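Local structure of ESAT-6/WXG100 secretion system protein (Streptococcus gallolyticus, 7JQE) at residues Ala175-Ile180 and Asp458-Leu463; Asp162-Val167 and Ser471-Tyr476; Thr362-Ser365 and Thr370-Ile373; Ile271-Ala276 and Leu375-Gly380. The protein is the extracellular region of EsaA, a membrane subunit of the type VIIb secretion system, and probably takes part in exporting bacterial toxins. All coordinates share one frame; numbering follows the deposited sequence.

After the long helix 102-135 the chain runs through helices 152-164 and 169-179, and both are met again, some 300 residues later, by the stretch that leads into and along helix 462-491. Contact 2 (162-167 with 471-476) closes the outer loop and contact 1 (175-180 with 458-463) the next one in, their centres about 17 Å apart. Inside both lies the β domain, where contact 4 (271-276 with 375-380) packs one sheet on the other and encloses contact 3 (362-365 with 370-373), which spans a short connection between the sheets. All four loops nest and none cross; contacts 2 and 4 lie about 122 Å apart, centre to centre, along an elongated chain.

Contact 1 (Ala175-Ile180 and Asp458-Leu463); sequences ALANQI and DNIDGL
I460 reaches from the loop before helix 462-491 into the last turn of helix 169-179, and every side-chain contact between the two segments runs through it. Its two branches divide the work. CG2, anti to the backbone N, meets CD2 of L176 at 3.9 Å, the two side chains crossing obliquely. The other branch (chi1 -61°) sends CD1 toward the end of the helix, where it lies 4.2 Å from CB of A177 and 4.4 Å from CD1 of I180. L176, A177 and I180 thus give I460 a small apolar surface of methyl groups, all buried, and F457 of the same loop also packs on A177. The other side is looser and polar. D458 and N459 stand exposed just before I460, and the backbone oxygen of D458 takes a hydrogen bond from K173. D461 turns its carboxylate away from helix 169-179 and N-caps helix 462-491: its OD2 accepts from N of L463 at 3.0 Å, on the anti side of the carboxylate. The second subunit closes in here as well, with S183 of that subunit bonded through its OG to N of D461 and packed against I460. Since no hydrogen bond or salt bridge joins the two segments, their mutual hold is purely apolar and rests on the fit of one isoleucine, while D461 beside it caps the helix with its carboxylate and meets the second subunit through its N.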
loop_
_atom_site.group_PDB
_atom_site.type_symbol
_atom_site.label_atom_id
_atom_site.label_comp_id
_atom_site.label_asym_id
_atom_site.label_seq_id
_atom_site.Cartn_x
_atom_site.Cartn_y
_atom_site.Cartn_z
ATOM N N ALA A 175 23.466 -30.559 -2.036
ATOM C CA ALA A 175 22.880 -31.733 -2.676
ATOM C C ALA A 175 21.360 -31.700 -2.591
ATOM O O ALA A 175 20.673 -32.052 -3.557
ATOM C CB ALA A 175 23.434 -33.015 -2.048
ATOM N N LEU A 176 20.814 -31.281 -1.448
ATOM C CA LEU A 176 19.364 -31.164 -1.337
ATOM C C LEU A 176 18.833 -30.074 -2.261
ATOM O O LEU A 176 17.789 -30.248 -2.900
ATOM C CB LEU A 176 18.968 -30.887 0.113
ATOM C CG LEU A 176 17.469 -30.845 0.409
ATOM C CD1 LEU A 176 16.816 -32.193 0.108
ATOM C CD2 LEU A 176 17.215 -30.418 1.852
ATOM N N ALA A 177 19.545 -28.948 -2.354
ATOM C CA ALA A 177 19.146 -27.895 -3.282
ATOM C C ALA A 177 19.098 -28.412 -4.715
ATOM O O ALA A 177 18.184 -28.072 -5.475
ATOM C CB ALA A 177 20.099 -26.705 -3.169
ATOM N N ASN A 178 20.070 -29.246 -5.103
ATOM C CA ASN A 178 20.084 -29.772 -6.466
ATOM C C ASN A 178 18.829 -30.576 -6.770
ATOM O O ASN A 178 18.420 -30.672 -7.932
ATOM C CB ASN A 178 21.327 -30.631 -6.692
ATOM C CG ASN A 178 22.586 -29.804 -6.845
ATOM O OD1 ASN A 178 22.539 -28.670 -7.316
ATOM N ND2 ASN A 178 23.719 -30.367 -6.446
ATOM N N GLN A 179 18.206 -31.158 -5.747
ATOM C CA GLN A 179 16.993 -31.938 -5.959
ATOM C C GLN A 179 15.772 -31.063 -6.204
ATOM O O GLN A 179 14.772 -31.555 -6.735
ATOM C CB GLN A 179 16.741 -32.854 -4.760
ATOM C CG GLN A 179 17.924 -33.740 -4.392
ATOM C CD GLN A 179 18.235 -34.775 -5.456
ATOM O OE1 GLN A 179 17.464 -35.710 -5.674
ATOM N NE2 GLN A 179 19.365 -34.604 -6.133
ATOM N N ILE A 180 15.817 -29.787 -5.813
ATOM C CA ILE A 180 14.715 -28.863 -6.068
ATOM C C ILE A 180 15.260 -27.635 -6.788
ATOM O O ILE A 180 14.922 -26.494 -6.449
ATOM C CB ILE A 180 13.987 -28.476 -4.767
ATOM C CG1 ILE A 180 14.987 -28.052 -3.690
ATOM C CG2 ILE A 180 13.122 -29.622 -4.274
ATOM C CD1 ILE A 180 14.328 -27.472 -2.457
ATOM N N ASP A 458 19.199 -20.391 1.238
ATOM C CA ASP A 458 19.564 -20.266 2.646
ATOM C C ASP A 458 18.426 -20.694 3.560
ATOM O O ASP A 458 18.659 -21.339 4.589
ATOM C CB ASP A 458 19.979 -18.831 2.959
ATOM C CG ASP A 458 21.221 -18.409 2.208
ATOM O OD1 ASP A 458 22.132 -19.250 2.043
ATOM O OD2 ASP A 458 21.282 -17.238 1.777
ATOM N N ASN A 459 17.192 -20.338 3.212
ATOM C CA ASN A 459 16.060 -20.656 4.071
ATOM C C ASN A 459 15.704 -22.137 4.070
ATOM O O ASN A 459 14.770 -22.526 4.779
ATOM C CB ASN A 459 14.844 -19.828 3.663
ATOM C CG ASN A 459 15.066 -18.344 3.863
ATOM O OD1 ASN A 459 14.519 -17.519 3.133
ATOM N ND2 ASN A 459 15.884 -17.996 4.852
ATOM N N ILE A 460 16.408 -22.965 3.297
ATOM C CA ILE A 460 16.222 -24.408 3.392
ATOM C C ILE A 460 16.493 -24.833 4.828
ATOM O O ILE A 460 17.597 -24.638 5.351
ATOM C CB ILE A 460 17.135 -25.137 2.401
ATOM C CG1 ILE A 460 16.802 -24.726 0.965
ATOM C CG2 ILE A 460 17.014 -26.640 2.570
ATOM C CD1 ILE A 460 17.529 -25.544 -0.080
ATOM N N ASP A 461 15.485 -25.414 5.475
ATOM C CA ASP A 461 15.558 -25.644 6.912
ATOM C C ASP A 461 16.727 -26.558 7.265
ATOM O O ASP A 461 17.066 -27.487 6.529
ATOM C CB ASP A 461 14.250 -26.249 7.418
ATOM C CG ASP A 461 14.054 -26.047 8.907
ATOM O OD1 ASP A 461 13.475 -25.012 9.294
ATOM O OD2 ASP A 461 14.485 -26.920 9.692
ATOM N N GLY A 462 17.344 -26.289 8.418
ATOM C CA GLY A 462 18.459 -27.104 8.863
ATOM C C GLY A 462 18.063 -28.526 9.207
ATOM O O GLY A 462 18.850 -29.456 9.012
ATOM N N LEU A 463 16.846 -28.719 9.722
ATOM C CA LEU A 463 16.399 -30.066 10.063
ATOM C C LEU A 463 16.264 -30.932 8.818
ATOM O O LEU A 463 16.576 -32.127 8.848
ATOM C CB LEU A 463 15.074 -29.998 10.824
ATOM C CG LEU A 463 14.453 -31.323 11.274
ATOM C CD1 LEU A 463 15.433 -32.138 12.111
ATOM C CD2 LEU A 463 13.163 -31.075 12.043
#

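Contact 2 (Asp162-Val167 and Ser471-Tyr476); sequences DLLNQV and SGVTLY. With EDO (1,2-ethanediol), chain L; EDO (1,2-ethanediol), chain S.
With chi1 at -73°, L163 swings CG beside its backbone N and sends both methyls toward helix 462-491, while Y476 takes the opposite choice, its CG anti to the backbone N (chi1 -161°), and brings the CD2 side of its ring up to them. The two side chains cross at about a right angle: CD1 of L163 comes within 3.6 Å of CD2 of Y476, and CD2 of the leucine within 3.8 Å of the same ring carbon. One turn earlier on the helix, V473 points toward helix 152-164 where the backbones come nearest, 6.9 Å between the CA atoms of L163 and V473; its CG1 is 4.3 Å from CD1 of L163, and its CG2 is 4.0 Å from CD2 of L164, which lies at the exposed margin. At the far end of the phenol, OH of Y476 accepts a hydrogen bond from the backbone N of L141, and R127 and S131 of helix 102-135 pack against this tyrosine. L163 O accepts from the backbone N of both Q166 and V167, at 3.0 Å each, as the chain leaves helix 152-164. The arrangement is that of a helical bundle, in which the end of short helix 152-164 sits against long helix 462-491 through leucine, valine and tyrosine, with helix 102-135 alongside.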
loop_
_atom_site.group_PDB
_atom_site.type_symbol
_atom_site.label_atom_id
_atom_site.label_comp_id
_atom_site.label_asym_id
_atom_site.label_seq_id
_atom_site.Cartn_x
_atom_site.Cartn_y
_atom_site.Cartn_z
ATOM N N ASP A 162 32.858 -42.482 10.577
ATOM C CA ASP A 162 33.806 -41.916 9.620
ATOM C C ASP A 162 33.108 -41.009 8.612
ATOM O O ASP A 162 33.668 -39.988 8.198
ATOM C CB ASP A 162 34.565 -43.031 8.901
ATOM C CG ASP A 162 35.757 -43.533 9.695
ATOM O OD1 ASP A 162 36.316 -42.753 10.495
ATOM O OD2 ASP A 162 36.140 -44.709 9.515
ATOM N N LEU A 163 31.891 -41.365 8.198
ATOM C CA LEU A 163 31.186 -40.553 7.211
ATOM C C LEU A 163 30.734 -39.223 7.803
ATOM O O LEU A 163 30.803 -38.186 7.133
ATOM C CB LEU A 163 29.994 -41.326 6.648
ATOM C CG LEU A 163 30.358 -42.461 5.688
ATOM C CD1 LEU A 163 29.170 -43.377 5.427
ATOM C CD2 LEU A 163 30.887 -41.888 4.384
ATOM N N LEU A 164 30.275 -39.228 9.056
ATOM C CA LEU A 164 29.797 -37.991 9.666
ATOM C C LEU A 164 30.926 -36.994 9.892
ATOM O O LEU A 164 30.698 -35.780 9.835
ATOM C CB LEU A 164 29.080 -38.294 10.981
ATOM C CG LEU A 164 27.748 -39.032 10.844
ATOM C CD1 LEU A 164 27.148 -39.334 12.205
ATOM C CD2 LEU A 164 26.779 -38.213 10.004
ATOM N N ASN A 165 32.141 -37.476 10.151
ATOM C CA ASN A 165 33.296 -36.595 10.288
ATOM C C ASN A 165 33.907 -36.216 8.947
ATOM O O ASN A 165 34.937 -35.533 8.924
ATOM C CB ASN A 165 34.366 -37.247 11.166
ATOM C CG ASN A 165 33.968 -37.301 12.624
ATOM O OD1 ASN A 165 33.994 -38.363 13.250
ATOM N ND2 ASN A 165 33.598 -36.152 13.178
ATOM N N GLN A 166 33.301 -36.638 7.840
ATOM C CA GLN A 166 33.834 -36.386 6.512
ATOM C C GLN A 166 32.898 -35.587 5.618
ATOM O O GLN A 166 33.371 -34.967 4.659
ATOM C CB GLN A 166 34.176 -37.717 5.818
ATOM C CG GLN A 166 34.975 -37.583 4.537
ATOM C CD GLN A 166 35.446 -38.927 4.001
ATOM O OE1 GLN A 166 35.387 -39.946 4.692
ATOM N NE2 GLN A 166 35.920 -38.932 2.761
ATOM N N VAL A 167 31.600 -35.575 5.903
ATOM C CA VAL A 167 30.611 -34.862 5.103
ATOM C C VAL A 167 30.155 -33.645 5.893
ATOM O O VAL A 167 29.675 -33.774 7.027
ATOM C CB VAL A 167 29.420 -35.763 4.742
ATOM C CG1 VAL A 167 28.346 -34.960 4.039
ATOM C CG2 VAL A 167 29.877 -36.913 3.868
ATOM N N SER A 471 19.683 -39.855 5.830
ATOM C CA SER A 471 19.255 -40.848 4.852
ATOM C C SER A 471 20.427 -41.305 3.994
ATOM O O SER A 471 20.618 -42.506 3.768
ATOM C CB SER A 471 18.135 -40.281 3.978
ATOM O OG SER A 471 16.942 -40.127 4.724
ATOM N N GLY A 472 21.230 -40.354 3.512
ATOM C CA GLY A 472 22.378 -40.718 2.696
ATOM C C GLY A 472 23.390 -41.562 3.450
ATOM O O GLY A 472 23.927 -42.534 2.912
ATOM N N VAL A 473 23.665 -41.203 4.705
ATOM C CA VAL A 473 24.648 -41.940 5.494
ATOM C C VAL A 473 24.184 -43.373 5.724
ATOM O O VAL A 473 24.977 -44.318 5.639
ATOM C CB VAL A 473 24.922 -41.212 6.823
ATOM C CG1 VAL A 473 25.737 -42.093 7.750
ATOM C CG2 VAL A 473 25.650 -39.907 6.565
ATOM N N THR A 474 22.897 -43.560 6.022
ATOM C CA THR A 474 22.375 -44.911 6.205
ATOM C C THR A 474 22.512 -45.725 4.925
ATOM O O THR A 474 22.994 -46.865 4.948
ATOM C CB THR A 474 20.916 -44.860 6.655
ATOM O OG1 THR A 474 20.814 -44.103 7.865
ATOM C CG2 THR A 474 20.390 -46.262 6.899
ATOM N N LEU A 475 22.088 -45.157 3.795
ATOM C CA LEU A 475 22.219 -45.866 2.526
ATOM C C LEU A 475 23.682 -46.142 2.204
ATOM O O LEU A 475 24.053 -47.272 1.858
ATOM C CB LEU A 475 21.556 -45.069 1.403
ATOM C CG LEU A 475 20.025 -45.039 1.430
ATOM C CD1 LEU A 475 19.458 -44.090 0.371
ATOM C CD2 LEU A 475 19.471 -46.449 1.254
ATOM N N TYR A 476 24.534 -45.120 2.320
ATOM C CA TYR A 476 25.947 -45.311 2.007
ATOM C C TYR A 476 26.585 -46.335 2.942
ATOM O O TYR A 476 27.369 -47.185 2.503
ATOM C CB TYR A 476 26.687 -43.973 2.077
ATOM C CG TYR A 476 28.010 -43.978 1.343
ATOM C CD1 TYR A 476 28.080 -43.645 -0.004
ATOM C CD2 TYR A 476 29.186 -44.334 1.991
ATOM C CE1 TYR A 476 29.287 -43.661 -0.686
ATOM C CE2 TYR A 476 30.399 -44.355 1.319
ATOM C CZ TYR A 476 30.444 -44.018 -0.019
ATOM O OH TYR A 476 31.647 -44.041 -0.689
HETATM C C1 EDO L . 38.913 -45.036 11.678
HETATM O O1 EDO L . 38.765 -45.578 10.361
HETATM C C2 EDO L . 38.830 -46.159 12.705
HETATM O O2 EDO L . 39.014 -45.621 14.020
HETATM C C1 EDO S . 14.178 -38.147 5.714
HETATM O O1 EDO S . 14.675 -38.077 4.371
HETATM C C2 EDO S . 12.654 -38.215 5.705
HETATM O O2 EDO S . 12.223 -39.386 4.999
#

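Contact 3 (Thr362-Ser365 and Thr370-Ile373); sequences TFDS and THTI. With EDO (1,2-ethanediol), chain K.
F363 packs against CB of H371 across a β-arch: strands 355-363 and 369-379 follow each other in the chain through a short connection but belong to different sheets of the β sandwich, and they share no hydrogen bond here. The F363 ring and the I373 side chain meet at a slant. CD1 of I373 sits over one face of the ring, 4.0 Å from its centroid and 19° off the normal, a CH-pi contact, while CG1 lies 3.5 Å from CD2 of F363. With chi1 at -66° the phenyl group leans toward strand 369-379, bringing its CD2 to 3.7 Å from CB of H371. I390 of strand 382-392 packs on both F363 and H371. The imidazole is placed differently: the backbone oxygen of S365 stands over the centre of one face, 3.5 Å above its plane. In the connection S367 bonds both residues, NE2 of H371 through its O and OG of S365 through its OG. Beside the exposed D364, an ethanediol, probably from the crystallisation liquor, gives both hydroxyls to one carboxylate oxygen: its O2 lies 3.1 Å from OD2 of D364, and its O1 3.2 Å from the same atom.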
loop_
_atom_site.group_PDB
_atom_site.type_symbol
_atom_site.label_atom_id
_atom_site.label_comp_id
_atom_site.label_asym_id
_atom_site.label_seq_id
_atom_site.Cartn_x
_atom_site.Cartn_y
_atom_site.Cartn_z
ATOM N N THR A 362 -13.445 60.069 -0.372
ATOM C CA THR A 362 -12.365 59.130 -0.651
ATOM C C THR A 362 -12.053 58.377 0.634
ATOM O O THR A 362 -11.596 58.979 1.611
ATOM C CB THR A 362 -11.124 59.856 -1.174
ATOM O OG1 THR A 362 -11.447 60.550 -2.385
ATOM C CG2 THR A 362 -9.998 58.864 -1.443
ATOM N N PHE A 363 -12.303 57.071 0.640
ATOM C CA PHE A 363 -11.905 56.252 1.777
ATOM C C PHE A 363 -10.400 56.358 1.988
ATOM O O PHE A 363 -9.641 56.664 1.064
ATOM C CB PHE A 363 -12.319 54.793 1.565
ATOM C CG PHE A 363 -13.808 54.586 1.541
ATOM C CD1 PHE A 363 -14.492 54.504 0.340
ATOM C CD2 PHE A 363 -14.526 54.487 2.720
ATOM C CE1 PHE A 363 -15.867 54.323 0.317
ATOM C CE2 PHE A 363 -15.902 54.307 2.704
ATOM C CZ PHE A 363 -16.571 54.225 1.501
ATOM N N ASP A 364 -9.967 56.121 3.229
ATOM C CA ASP A 364 -8.554 56.297 3.547
ATOM C C ASP A 364 -7.690 55.199 2.935
ATOM O O ASP A 364 -6.508 55.432 2.655
ATOM C CB ASP A 364 -8.353 56.361 5.064
ATOM C CG ASP A 364 -8.821 55.102 5.777
ATOM O OD1 ASP A 364 -9.230 54.136 5.097
ATOM O OD2 ASP A 364 -8.777 55.081 7.026
ATOM N N SER A 365 -8.250 54.011 2.714
ATOM C CA SER A 365 -7.490 52.920 2.117
ATOM C C SER A 365 -8.454 51.919 1.496
ATOM O O SER A 365 -9.665 51.958 1.732
ATOM C CB SER A 365 -6.589 52.228 3.147
ATOM O OG SER A 365 -7.325 51.316 3.943
ATOM N N THR A 370 -13.986 46.217 6.188
ATOM C CA THR A 370 -15.057 47.175 5.936
ATOM C C THR A 370 -14.559 48.585 6.212
ATOM O O THR A 370 -13.929 48.836 7.246
ATOM C CB THR A 370 -16.280 46.876 6.805
ATOM O OG1 THR A 370 -16.798 45.582 6.479
ATOM C CG2 THR A 370 -17.361 47.910 6.566
ATOM N N HIS A 371 -14.838 49.499 5.288
ATOM C CA HIS A 371 -14.477 50.902 5.429
ATOM C C HIS A 371 -15.740 51.747 5.422
ATOM O O HIS A 371 -16.640 51.526 4.603
ATOM C CB HIS A 371 -13.535 51.345 4.307
ATOM C CG HIS A 371 -12.235 50.607 4.291
ATOM N ND1 HIS A 371 -11.102 51.080 4.917
ATOM C CD2 HIS A 371 -11.888 49.422 3.733
ATOM C CE1 HIS A 371 -10.113 50.222 4.743
ATOM N NE2 HIS A 371 -10.563 49.207 4.027
ATOM N N THR A 372 -15.805 52.714 6.339
ATOM C CA THR A 372 -16.977 53.567 6.492
ATOM C C THR A 372 -16.551 55.020 6.636
ATOM O O THR A 372 -15.691 55.341 7.462
ATOM C CB THR A 372 -17.820 53.156 7.705
ATOM O OG1 THR A 372 -18.525 51.944 7.413
ATOM C CG2 THR A 372 -18.823 54.244 8.043
ATOM N N ILE A 373 -17.159 55.888 5.835
ATOM C CA ILE A 373 -17.005 57.333 5.956
ATOM C C ILE A 373 -18.267 57.890 6.595
ATOM O O ILE A 373 -19.381 57.517 6.205
ATOM C CB ILE A 373 -16.760 57.988 4.585
ATOM C CG1 ILE A 373 -15.379 57.623 4.041
ATOM C CG2 ILE A 373 -16.921 59.497 4.681
ATOM C CD1 ILE A 373 -15.080 58.257 2.695
HETATM C C1 EDO K . -10.471 51.614 8.259
HETATM O O1 EDO K . -10.962 52.895 7.849
HETATM C C2 EDO K . -8.999 51.723 8.648
HETATM O O2 EDO K . -8.220 52.115 7.511
#

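Contact 4 (Ile271-Ala276 and Leu375-Gly380); sequences ISVDVA and LDLNIG
V275 and I379 make the closest approach between two strands from different sheets of the β domain, which stack face to face as a β sandwich: strand 268-275 belongs to the three-stranded antiparallel sheet and strand 369-379 to the four-stranded one. CG1 of V275 touches CD1 of I379 at 3.6 Å. I379 gets there because its CG1 lies beside the backbone N (chi1 -55°), carrying the terminal methyl toward the valine. Two residues back on each strand the fit is looser, with CG2 of V273 4.3 Å from CD2 of L377. The backbones diverge in the same direction: the CA atoms of V275 and I379 are 7.4 Å apart, those of V273 and L377 10.0 Å. No hydrogen bond crosses between the segments; the direct contact is made by buried aliphatic groups, with the backbone oxygen of A276 at its edge, near CG2 of I379.

Around this first shell, strand 268-275 is paired with strand 355-363 and, at D274, bonds the second subunit through its backbone as well. V273 and V275 are backbone-bonded to L357 and Q355, and L357 also packs on V275. On the neighbouring strands of the other sheet, V329 touches I379 and M386 touches L377. The polar residues between them pair with neighbours: D376 forms a salt bridge to R383 and a hydrogen bond to N333, and D274 bonds S356. I384 of the second subunit packs on L377. R383 of the second subunit reaches D274, forming a salt bridge from its NE to the aspartate OD1.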
loop_
_atom_site.group_PDB
_atom_site.type_symbol
_atom_site.label_atom_id
_atom_site.label_comp_id
_atom_site.label_asym_id
_atom_site.label_seq_id
_atom_site.Cartn_x
_atom_site.Cartn_y
_atom_site.Cartn_z
ATOM N N ILE A 271 -21.139 62.601 -5.391
ATOM C CA ILE A 271 -22.584 62.674 -5.227
ATOM C C ILE A 271 -23.027 64.108 -5.471
ATOM O O ILE A 271 -22.224 65.042 -5.455
ATOM C CB ILE A 271 -23.038 62.205 -3.830
ATOM C CG1 ILE A 271 -22.400 63.083 -2.755
ATOM C CG2 ILE A 271 -22.677 60.750 -3.619
ATOM C CD1 ILE A 271 -22.214 62.385 -1.441
ATOM N N SER A 272 -24.326 64.273 -5.700
ATOM C CA SER A 272 -24.894 65.570 -6.039
ATOM C C SER A 272 -26.116 65.825 -5.170
ATOM O O SER A 272 -27.041 65.007 -5.135
ATOM C CB SER A 272 -25.265 65.633 -7.524
ATOM O OG SER A 272 -25.745 66.921 -7.873
ATOM N N VAL A 273 -26.121 66.960 -4.477
ATOM C CA VAL A 273 -27.224 67.350 -3.609
ATOM C C VAL A 273 -27.822 68.652 -4.127
ATOM O O VAL A 273 -27.132 69.472 -4.742
ATOM C CB VAL A 273 -26.762 67.499 -2.142
ATOM C CG1 VAL A 273 -25.606 68.484 -2.050
ATOM C CG2 VAL A 273 -27.919 67.941 -1.257
ATOM N N ASP A 274 -29.120 68.833 -3.884
ATOM C CA ASP A 274 -29.841 70.032 -4.299
ATOM C C ASP A 274 -30.030 70.932 -3.082
ATOM O O ASP A 274 -30.852 70.641 -2.207
ATOM C CB ASP A 274 -31.185 69.678 -4.936
ATOM C CG ASP A 274 -31.041 68.773 -6.147
ATOM O OD1 ASP A 274 -31.799 67.787 -6.249
ATOM O OD2 ASP A 274 -30.161 69.039 -6.993
ATOM N N VAL A 275 -29.269 72.020 -3.027
ATOM C CA VAL A 275 -29.352 72.969 -1.930
ATOM C C VAL A 275 -30.163 74.178 -2.380
ATOM O O VAL A 275 -30.311 74.460 -3.573
ATOM C CB VAL A 275 -27.955 73.397 -1.426
ATOM C CG1 VAL A 275 -27.185 72.194 -0.900
ATOM C CG2 VAL A 275 -27.183 74.095 -2.534
ATOM N N ALA A 276 -30.699 74.909 -1.401
ATOM C CA ALA A 276 -31.500 76.096 -1.653
ATOM C C ALA A 276 -31.391 77.023 -0.452
ATOM O O ALA A 276 -31.371 76.545 0.691
ATOM C CB ALA A 276 -32.970 75.752 -1.915
ATOM N N LEU A 375 -19.927 61.791 7.903
ATOM C CA LEU A 375 -19.803 63.239 7.980
ATOM C C LEU A 375 -21.158 63.838 8.316
ATOM O O LEU A 375 -22.177 63.142 8.366
ATOM C CB LEU A 375 -19.284 63.838 6.670
ATOM C CG LEU A 375 -20.217 63.653 5.472
ATOM C CD1 LEU A 375 -20.335 64.936 4.666
ATOM C CD2 LEU A 375 -19.720 62.504 4.599
ATOM N N ASP A 376 -21.154 65.149 8.544
ATOM C CA ASP A 376 -22.364 65.944 8.686
ATOM C C ASP A 376 -22.431 66.932 7.530
ATOM O O ASP A 376 -21.462 67.654 7.271
ATOM C CB ASP A 376 -22.390 66.692 10.028
ATOM C CG ASP A 376 -22.874 65.823 11.175
ATOM O OD1 ASP A 376 -23.589 64.834 10.910
ATOM O OD2 ASP A 376 -22.546 66.136 12.341
ATOM N N LEU A 377 -23.561 66.948 6.823
ATOM C CA LEU A 377 -23.832 67.957 5.807
ATOM C C LEU A 377 -24.709 69.039 6.424
ATOM O O LEU A 377 -25.858 68.777 6.795
ATOM C CB LEU A 377 -24.512 67.350 4.579
ATOM C CG LEU A 377 -24.918 68.352 3.489
ATOM C CD1 LEU A 377 -23.693 68.997 2.859
ATOM C CD2 LEU A 377 -25.792 67.701 2.423
ATOM N N ASN A 378 -24.165 70.246 6.540
ATOM C CA ASN A 378 -24.861 71.369 7.156
ATOM C C ASN A 378 -25.366 72.313 6.071
ATOM O O ASN A 378 -24.569 72.872 5.310
ATOM C CB ASN A 378 -23.946 72.115 8.128
ATOM C CG ASN A 378 -23.354 71.202 9.186
ATOM O OD1 ASN A 378 -24.022 70.845 10.158
ATOM N ND2 ASN A 378 -22.093 70.821 9.004
ATOM N N ILE A 379 -26.684 72.481 5.999
ATOM C CA ILE A 379 -27.322 73.475 5.141
ATOM C C ILE A 379 -28.081 74.406 6.074
ATOM O O ILE A 379 -29.167 74.060 6.555
ATOM C CB ILE A 379 -28.258 72.846 4.105
ATOM C CG1 ILE A 379 -27.517 71.796 3.272
ATOM C CG2 ILE A 379 -28.876 73.933 3.221
ATOM C CD1 ILE A 379 -28.405 71.041 2.309
ATOM N N GLY A 380 -27.521 75.585 6.337
ATOM C CA GLY A 380 -28.124 76.454 7.329
ATOM C C GLY A 380 -28.119 75.789 8.691
ATOM O O GLY A 380 -27.123 75.190 9.112
#